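PDB 7JPJ: diaminopimelate decarboxylase, which probably uses pyridoxal 5'-phosphate to decarboxylate diaminopimelate, the step that yields lysine, and works as a dimer. Local coordinates for residues Phe110-Cys123 against Phe131-Arg145. Residues are numbered along the deposited sequence; the frame is centred on the assembly and turned at random.
Sequences FAALVDMGVKLNAC and FGEHYAGKGAKVGVR
Y135, just past the end of helix 125-134, reaches across to helix 110-116. Its CB leaves toward that helix, and chi1 of -61°, with CG anti to the carbonyl carbon, aims the ring at V114. CD2 lies over the centre of one face of the F131 ring, while V142 CG2 covers the opposite face. CE2 then passes V114 CG1 at 4.1 Å, the two side chains running in opposite directions. At the tip, OH gives its proton to D115 OD1 (3.0 Å), meeting the carboxylate from above its plane, 54° out of it. One turn before D115, A111 CB sits over one face of the H134 ring in a CH-pi contact, 3.7 Å from the centroid. F131 itself receives L120 CD2 against CD1, has V114 CG1 at its edge 3.9 Å from CE1, and is met obliquely by F110 CE2, 4.1 Å from its CD1.

Further in, strands 119-122 and 141-145 run parallel. G143 N donates a hydrogen bond to L120 O, A122 N to G143 O and R145 N to A122 O (2.9 Å). N121 OD1, hydrogen-bonded to R199 NE, rests 3.3 Å from G143 CA.

This is a beta-alpha-beta unit of the TIM-type barrel that forms the pyridoxal-binding domain. Its chemistry divides accordingly: backbone bonds join the buried strands, hydrocarbon and rings fill the layer outside them, and one phenol-carboxylate bond joins the loop after helix 125-134 to helix 110-116 at the exposed D115.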
loop_
_atom_site.group_PDB
_atom_site.type_symbol
_atom_site.label_atom_id
_atom_site.label_comp_id
_atom_site.label_asym_id
_atom_site.label_seq_id
_atom_site.Cartn_x
_atom_site.Cartn_y
_atom_site.Cartn_z
ATOM N N PHE A 110 15.342 22.179 -5.314
ATOM C CA PHE A 110 15.747 21.674 -6.623
ATOM C C PHE A 110 16.996 22.387 -7.132
ATOM O O PHE A 110 17.849 21.771 -7.783
ATOM C CB PHE A 110 14.597 21.819 -7.621
ATOM C CG PHE A 110 14.373 23.228 -8.089
ATOM C CD1 PHE A 110 13.607 24.104 -7.337
ATOM C CD2 PHE A 110 14.929 23.682 -9.276
ATOM C CE1 PHE A 110 13.399 25.402 -7.758
ATOM C CE2 PHE A 110 14.724 24.986 -9.703
ATOM C CZ PHE A 110 13.957 25.845 -8.941
ATOM N N ALA A 111 17.126 23.682 -6.835
ATOM C CA ALA A 111 18.277 24.444 -7.309
ATOM C C ALA A 111 19.577 23.888 -6.745
ATOM O O ALA A 111 20.600 23.854 -7.439
ATOM C CB ALA A 111 18.117 25.919 -6.939
ATOM N N ALA A 112 19.559 23.446 -5.485
ATOM C CA ALA A 112 20.752 22.841 -4.901
ATOM C C ALA A 112 21.140 21.571 -5.645
ATOM O O ALA A 112 22.326 21.324 -5.895
ATOM C CB ALA A 112 20.517 22.549 -3.420
ATOM N N LEU A 113 20.150 20.755 -6.015
ATOM C CA LEU A 113 20.435 19.525 -6.747
ATOM C C LEU A 113 20.969 19.821 -8.144
ATOM O O LEU A 113 21.934 19.189 -8.591
ATOM C CB LEU A 113 19.177 18.658 -6.820
ATOM C CG LEU A 113 18.483 18.362 -5.487
ATOM C CD1 LEU A 113 17.197 17.579 -5.704
ATOM C CD2 LEU A 113 19.409 17.613 -4.542
ATOM N N VAL A 114 20.360 20.782 -8.845
ATOM C CA VAL A 114 20.809 21.115 -10.195
ATOM C C VAL A 114 22.246 21.624 -10.169
ATOM O O VAL A 114 23.033 21.350 -11.084
ATOM C CB VAL A 114 19.853 22.137 -10.841
ATOM C CG1 VAL A 114 20.319 22.490 -12.248
ATOM C CG2 VAL A 114 18.436 21.593 -10.876
ATOM N N ASP A 115 22.614 22.355 -9.114
ATOM C CA ASP A 115 23.971 22.884 -9.019
ATOM C C ASP A 115 25.008 21.775 -8.898
ATOM O O ASP A 115 26.130 21.917 -9.400
ATOM C CB ASP A 115 24.079 23.841 -7.833
ATOM C CG ASP A 115 23.338 25.139 -8.066
ATOM O OD1 ASP A 115 23.094 25.483 -9.242
ATOM O OD2 ASP A 115 23.006 25.817 -7.073
ATOM N N MET A 116 24.664 20.671 -8.238
ATOM C CA MET A 116 25.599 19.564 -8.094
ATOM C C MET A 116 25.763 18.750 -9.371
ATOM O O MET A 116 26.684 17.931 -9.447
ATOM C CB MET A 116 25.156 18.646 -6.953
ATOM C CG MET A 116 25.598 19.110 -5.579
ATOM S SD MET A 116 24.847 18.149 -4.248
ATOM C CE MET A 116 23.147 18.062 -4.803
ATOM N N GLY A 117 24.901 18.949 -10.367
ATOM C CA GLY A 117 25.032 18.242 -11.626
ATOM C C GLY A 117 23.839 17.375 -11.973
ATOM O O GLY A 117 23.889 16.596 -12.928
ATOM N N VAL A 118 22.762 17.499 -11.208
ATOM C CA VAL A 118 21.550 16.729 -11.465
ATOM C C VAL A 118 20.810 17.349 -12.641
ATOM O O VAL A 118 20.503 18.547 -12.638
ATOM C CB VAL A 118 20.660 16.677 -10.214
ATOM C CG1 VAL A 118 19.304 16.076 -10.551
ATOM C CG2 VAL A 118 21.344 15.885 -9.110
ATOM N N LYS A 119 20.519 16.533 -13.651
ATOM C CA LYS A 119 19.770 16.990 -14.814
ATOM C C LYS A 119 18.277 16.943 -14.517
ATOM O O LYS A 119 17.761 15.923 -14.049
ATOM C CB LYS A 119 20.101 16.126 -16.030
ATOM C CG LYS A 119 21.591 16.014 -16.324
ATOM C CD LYS A 119 21.843 15.258 -17.613
ATOM C CE LYS A 119 23.316 15.277 -17.991
ATOM N NZ LYS A 119 24.161 14.531 -17.020
ATOM N N LEU A 120 17.583 18.046 -14.784
ATOM C CA LEU A 120 16.161 18.158 -14.495
ATOM C C LEU A 120 15.348 18.040 -15.777
ATOM O O LEU A 120 15.647 18.704 -16.774
ATOM C CB LEU A 120 15.843 19.484 -13.802
ATOM C CG LEU A 120 14.347 19.754 -13.615
ATOM C CD1 LEU A 120 13.732 18.739 -12.661
ATOM C CD2 LEU A 120 14.095 21.172 -13.131
ATOM N N ASN A 121 14.324 17.192 -15.744
ATOM C CA ASN A 121 13.325 17.120 -16.804
ATOM C C ASN A 121 12.075 17.833 -16.300
ATOM O O ASN A 121 11.383 17.330 -15.410
ATOM C CB ASN A 121 13.019 15.672 -17.182
ATOM C CG ASN A 121 14.179 14.993 -17.886
ATOM O OD1 ASN A 121 15.042 15.652 -18.470
ATOM N ND2 ASN A 121 14.208 13.666 -17.832
ATOM N N ALA A 122 11.800 19.011 -16.856
ATOM C CA ALA A 122 10.624 19.779 -16.468
ATOM C C ALA A 122 9.362 19.033 -16.885
ATOM O O ALA A 122 9.194 18.689 -18.060
ATOM C CB ALA A 122 10.666 21.167 -17.102
ATOM N N CYS A 123 8.473 18.782 -15.926
ATOM C CA CYS A 123 7.293 17.965 -16.165
ATOM C C CYS A 123 5.998 18.764 -16.210
ATOM O O CYS A 123 4.936 18.178 -16.442
ATOM C CB CYS A 123 7.192 16.870 -15.098
ATOM S SG CYS A 123 8.548 15.666 -15.171
ATOM N N PHE A 131 12.152 26.854 -12.721
ATOM C CA PHE A 131 13.531 26.668 -13.158
ATOM C C PHE A 131 14.041 27.905 -13.887
ATOM O O PHE A 131 15.157 28.374 -13.636
ATOM C CB PHE A 131 13.625 25.432 -14.056
ATOM C CG PHE A 131 15.030 25.031 -14.400
ATOM C CD1 PHE A 131 15.737 24.168 -13.581
ATOM C CD2 PHE A 131 15.639 25.507 -15.549
ATOM C CE1 PHE A 131 17.028 23.789 -13.900
ATOM C CE2 PHE A 131 16.927 25.136 -15.869
ATOM C CZ PHE A 131 17.623 24.276 -15.044
ATOM N N GLY A 132 13.228 28.456 -14.791
ATOM C CA GLY A 132 13.654 29.624 -15.545
ATOM C C GLY A 132 13.792 30.869 -14.689
ATOM O O GLY A 132 14.671 31.700 -14.927
ATOM N N GLU A 133 12.918 31.024 -13.689
ATOM C CA GLU A 133 13.029 32.153 -12.769
ATOM C C GLU A 133 14.365 32.138 -12.036
ATOM O O GLU A 133 14.955 33.195 -11.780
ATOM C CB GLU A 133 11.874 32.133 -11.763
ATOM C CG GLU A 133 10.555 32.688 -12.287
ATOM C CD GLU A 133 9.412 32.557 -11.285
ATOM O OE1 GLU A 133 8.289 33.004 -11.606
ATOM O OE2 GLU A 133 9.631 32.011 -10.180
ATOM N N HIS A 134 14.862 30.949 -11.697
ATOM C CA HIS A 134 16.085 30.846 -10.910
ATOM C C HIS A 134 17.339 30.936 -11.771
ATOM O O HIS A 134 18.378 31.403 -11.294
ATOM C CB HIS A 134 16.083 29.537 -10.119
ATOM C CG HIS A 134 17.109 29.487 -9.030
ATOM N ND1 HIS A 134 18.393 29.036 -9.240
ATOM C CD2 HIS A 134 17.041 29.835 -7.723
ATOM C CE1 HIS A 134 19.073 29.106 -8.109
ATOM N NE2 HIS A 134 18.275 29.588 -7.173
ATOM N N TYR A 135 17.266 30.502 -13.028
ATOM C CA TYR A 135 18.404 30.486 -13.939
ATOM C C TYR A 135 18.138 31.361 -15.157
ATOM O O TYR A 135 18.435 30.985 -16.291
ATOM C CB TYR A 135 18.734 29.062 -14.376
ATOM C CG TYR A 135 19.116 28.144 -13.239
ATOM C CD1 TYR A 135 20.292 28.343 -12.529
ATOM C CD2 TYR A 135 18.308 27.073 -12.883
ATOM C CE1 TYR A 135 20.649 27.508 -11.487
ATOM C CE2 TYR A 135 18.656 26.230 -11.844
ATOM C CZ TYR A 135 19.829 26.452 -11.148
ATOM O OH TYR A 135 20.182 25.613 -10.110
ATOM N N ALA A 136 17.578 32.546 -14.930
ATOM C CA ALA A 136 17.148 33.406 -16.025
ATOM C C ALA A 136 18.345 33.925 -16.815
ATOM O O ALA A 136 19.277 34.501 -16.244
ATOM C CB ALA A 136 16.323 34.574 -15.482
ATOM N N GLY A 137 18.311 33.719 -18.132
ATOM C CA GLY A 137 19.335 34.205 -19.040
ATOM C C GLY A 137 20.747 33.773 -18.699
ATOM O O GLY A 137 21.577 34.608 -18.329
ATOM N N LYS A 138 21.042 32.478 -18.832
ATOM C CA LYS A 138 22.343 31.960 -18.414
ATOM C C LYS A 138 23.066 31.070 -19.434
ATOM O O LYS A 138 24.301 31.063 -19.444
ATOM C CB LYS A 138 22.199 31.225 -17.078
ATOM C CG LYS A 138 22.348 32.163 -15.885
ATOM C CD LYS A 138 22.137 31.466 -14.552
ATOM C CE LYS A 138 22.172 32.472 -13.404
ATOM N NZ LYS A 138 23.429 33.279 -13.390
ATOM N N GLY A 139 22.378 30.272 -20.255
ATOM C CA GLY A 139 21.004 29.847 -20.095
ATOM C C GLY A 139 21.048 28.368 -19.793
ATOM O O GLY A 139 21.529 27.574 -20.603
ATOM N N ALA A 140 20.566 28.006 -18.608
ATOM C CA ALA A 140 20.736 26.648 -18.118
ATOM C C ALA A 140 20.081 25.643 -19.056
ATOM O O ALA A 140 19.024 25.902 -19.638
ATOM C CB ALA A 140 20.152 26.524 -16.713
ATOM N N LYS A 141 20.736 24.499 -19.221
ATOM C CA LYS A 141 20.139 23.390 -19.945
ATOM C C LYS A 141 19.137 22.678 -19.050
ATOM O O LYS A 141 19.294 22.626 -17.828
ATOM C CB LYS A 141 21.213 22.413 -20.430
ATOM C CG LYS A 141 22.101 22.973 -21.539
ATOM C CD LYS A 141 23.542 22.481 -21.445
ATOM C CE LYS A 141 24.025 22.379 -20.002
ATOM N NZ LYS A 141 25.384 21.758 -19.917
ATOM N N VAL A 142 18.091 22.135 -19.671
ATOM C CA VAL A 142 17.014 21.490 -18.934
ATOM C C VAL A 142 16.329 20.512 -19.872
ATOM O O VAL A 142 16.361 20.675 -21.094
ATOM C CB VAL A 142 16.023 22.537 -18.361
ATOM C CG1 VAL A 142 15.151 23.118 -19.468
ATOM C CG2 VAL A 142 15.173 21.935 -17.251
ATOM N N GLY A 143 15.728 19.471 -19.294
ATOM C CA GLY A 143 14.911 18.542 -20.039
ATOM C C GLY A 143 13.441 18.911 -19.950
ATOM O O GLY A 143 13.014 19.621 -19.042
ATOM N N VAL A 144 12.668 18.423 -20.917
ATOM C CA VAL A 144 11.239 18.705 -21.014
ATOM C C VAL A 144 10.507 17.394 -21.267
ATOM O O VAL A 144 10.728 16.748 -22.298
ATOM C CB VAL A 144 10.924 19.713 -22.133
ATOM C CG1 VAL A 144 9.444 20.047 -22.147
ATOM C CG2 VAL A 144 11.750 20.978 -21.962
ATOM N N ARG A 145 9.631 17.006 -20.340
ATOM C CA ARG A 145 8.780 15.841 -20.542
ATOM C C ARG A 145 7.473 16.266 -21.197
ATOM O O ARG A 145 6.799 17.185 -20.720
ATOM C CB ARG A 145 8.489 15.110 -19.229
ATOM C CG ARG A 145 7.459 14.002 -19.417
ATOM C CD ARG A 145 7.465 12.968 -18.305
ATOM N NE ARG A 145 6.415 11.973 -18.518
ATOM C CZ ARG A 145 6.278 10.858 -17.808
ATOM N NH1 ARG A 145 7.128 10.587 -16.827
ATOM N NH2 ARG A 145 5.289 10.015 -18.077
#